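Local coordinates for protein beta-phenylalanine aminotransferase (Variovorax paradoxus, PDB 4AO9) that transfers the amino group of beta-phenylalanine to a keto acid acceptor, probably by the pyridoxal-5'-phosphate chemistry of class III aminotransferases, at residues A380-G385 and Q402-H407. Sequence-based numbering, arbitrary orientation.
Sequences AHFVQG and QLLFFH
The carbonyl oxygen of A380 accepts a hydrogen bond from NH2 of R401, the residue just before 402-407 on the same helix, so a polar tie runs beside a contact that is otherwise wholly apolar. A380 and F382, two residues apart, send their side chains toward the helix, while H381 between them turns away and bonds through NE2 to G234 O. The helix answers with one residue, L404. Its CG stands anti to the backbone N (chi1 178°), which carries the isobutyl group out toward the strand; there the methyl CD2 meets CB of A380 at 3.9 Å, methyl against methyl. F382 meets the leucine nearer its backbone, end-on: CZ, at the far end of the ring, comes to 4.3 Å from L404 CB, which sits at the ring edge near its plane rather than over a face. Just 106 Å² is buried between the segments, and the 9.1 Å separating the CA atoms of A380 and L404 is bridged by side chains alone. F442 of helix 429-445 touches both F382 and L404, and I439 adds to the leucine's surroundings, making this a small shared core. Helix 398-410 thus packs on the end of strand 377-381 and the start of the loop after it, against a short antiparallel sheet (370-374, 377-381, 420-422), an arrangement in keeping with the C-terminal part of a fold-type I aminotransferase.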
# COMPACT_ATOMS: atom_id res chain seq x y z
N ALA A 380 22.06 -3.90 -17.41
CA ALA A 380 23.21 -3.39 -18.16
C ALA A 380 24.02 -2.45 -17.26
O ALA A 380 23.45 -1.64 -16.53
CB ALA A 380 22.74 -2.64 -19.39
N HIS A 381 25.35 -2.58 -17.31
CA HIS A 381 26.24 -1.66 -16.61
C HIS A 381 27.42 -1.33 -17.50
O HIS A 381 28.00 -2.23 -18.11
CB HIS A 381 26.77 -2.26 -15.30
CG HIS A 381 25.70 -2.59 -14.30
ND1 HIS A 381 24.95 -1.62 -13.67
CD2 HIS A 381 25.26 -3.78 -13.83
CE1 HIS A 381 24.08 -2.20 -12.86
NE2 HIS A 381 24.26 -3.51 -12.93
N PHE A 382 27.78 -0.05 -17.56
CA PHE A 382 28.95 0.38 -18.32
C PHE A 382 30.19 0.43 -17.43
O PHE A 382 30.72 1.50 -17.12
CB PHE A 382 28.68 1.69 -19.04
CG PHE A 382 27.63 1.57 -20.10
CD1 PHE A 382 27.96 1.08 -21.36
CD2 PHE A 382 26.30 1.88 -19.82
CE1 PHE A 382 26.98 0.94 -22.34
CE2 PHE A 382 25.32 1.75 -20.78
CZ PHE A 382 25.66 1.27 -22.05
N VAL A 383 30.61 -0.75 -17.01
CA VAL A 383 31.78 -0.92 -16.15
C VAL A 383 32.42 -2.27 -16.47
O VAL A 383 31.74 -3.21 -16.89
CB VAL A 383 31.38 -0.80 -14.64
CG1 VAL A 383 30.67 -2.06 -14.14
CG2 VAL A 383 32.59 -0.47 -13.78
N GLN A 384 33.74 -2.34 -16.30
CA GLN A 384 34.47 -3.60 -16.45
C GLN A 384 34.72 -4.22 -15.07
O GLN A 384 34.79 -3.51 -14.06
CB GLN A 384 35.78 -3.39 -17.23
CG GLN A 384 36.64 -4.65 -17.50
CD GLN A 384 35.87 -5.80 -18.16
OE1 GLN A 384 35.93 -6.94 -17.68
NE2 GLN A 384 35.16 -5.51 -19.25
N GLY A 385 34.83 -5.54 -15.04
CA GLY A 385 35.20 -6.26 -13.82
C GLY A 385 34.02 -6.75 -13.01
O GLY A 385 32.87 -6.60 -13.42
N GLN A 402 21.43 6.39 -20.78
CA GLN A 402 20.41 7.12 -21.55
C GLN A 402 20.52 6.80 -23.04
O GLN A 402 19.51 6.53 -23.70
CB GLN A 402 20.50 8.62 -21.31
CG GLN A 402 20.24 9.06 -19.89
CD GLN A 402 20.25 10.56 -19.76
OE1 GLN A 402 19.33 11.25 -20.23
NE2 GLN A 402 21.28 11.10 -19.13
N LEU A 403 21.74 6.83 -23.57
CA LEU A 403 21.94 6.51 -24.98
C LEU A 403 21.43 5.11 -25.32
O LEU A 403 20.77 4.92 -26.34
CB LEU A 403 23.42 6.70 -25.39
CG LEU A 403 23.93 8.15 -25.41
CD1 LEU A 403 25.44 8.23 -25.62
CD2 LEU A 403 23.23 9.00 -26.46
N LEU A 404 21.71 4.14 -24.44
CA LEU A 404 21.18 2.78 -24.59
C LEU A 404 19.65 2.74 -24.62
O LEU A 404 19.06 2.13 -25.51
CB LEU A 404 21.69 1.86 -23.47
CG LEU A 404 21.16 0.42 -23.51
CD1 LEU A 404 21.54 -0.32 -24.80
CD2 LEU A 404 21.69 -0.34 -22.30
N PHE A 405 19.04 3.42 -23.65
CA PHE A 405 17.59 3.49 -23.54
C PHE A 405 16.94 4.02 -24.83
O PHE A 405 16.01 3.41 -25.35
CB PHE A 405 17.18 4.36 -22.34
CG PHE A 405 15.70 4.60 -22.25
CD1 PHE A 405 14.85 3.63 -21.73
CD2 PHE A 405 15.15 5.80 -22.72
CE1 PHE A 405 13.47 3.84 -21.67
CE2 PHE A 405 13.77 6.02 -22.66
CZ PHE A 405 12.93 5.04 -22.14
N PHE A 406 17.45 5.15 -25.33
CA PHE A 406 16.90 5.75 -26.55
C PHE A 406 17.16 4.90 -27.79
O PHE A 406 16.29 4.77 -28.65
CB PHE A 406 17.41 7.18 -26.74
CG PHE A 406 16.89 8.15 -25.72
CD1 PHE A 406 15.53 8.46 -25.65
CD2 PHE A 406 17.76 8.76 -24.81
CE1 PHE A 406 15.05 9.34 -24.70
CE2 PHE A 406 17.28 9.64 -23.85
CZ PHE A 406 15.92 9.93 -23.80
N HIS A 407 18.34 4.29 -27.85
CA HIS A 407 18.65 3.35 -28.91
C HIS A 407 17.65 2.19 -28.93
O HIS A 407 17.15 1.82 -29.99
CB HIS A 407 20.08 2.80 -28.79
CG HIS A 407 20.38 1.71 -29.76
ND1 HIS A 407 20.66 1.95 -31.09
CD2 HIS A 407 20.40 0.36 -29.61
CE1 HIS A 407 20.86 0.80 -31.71
NE2 HIS A 407 20.71 -0.18 -30.83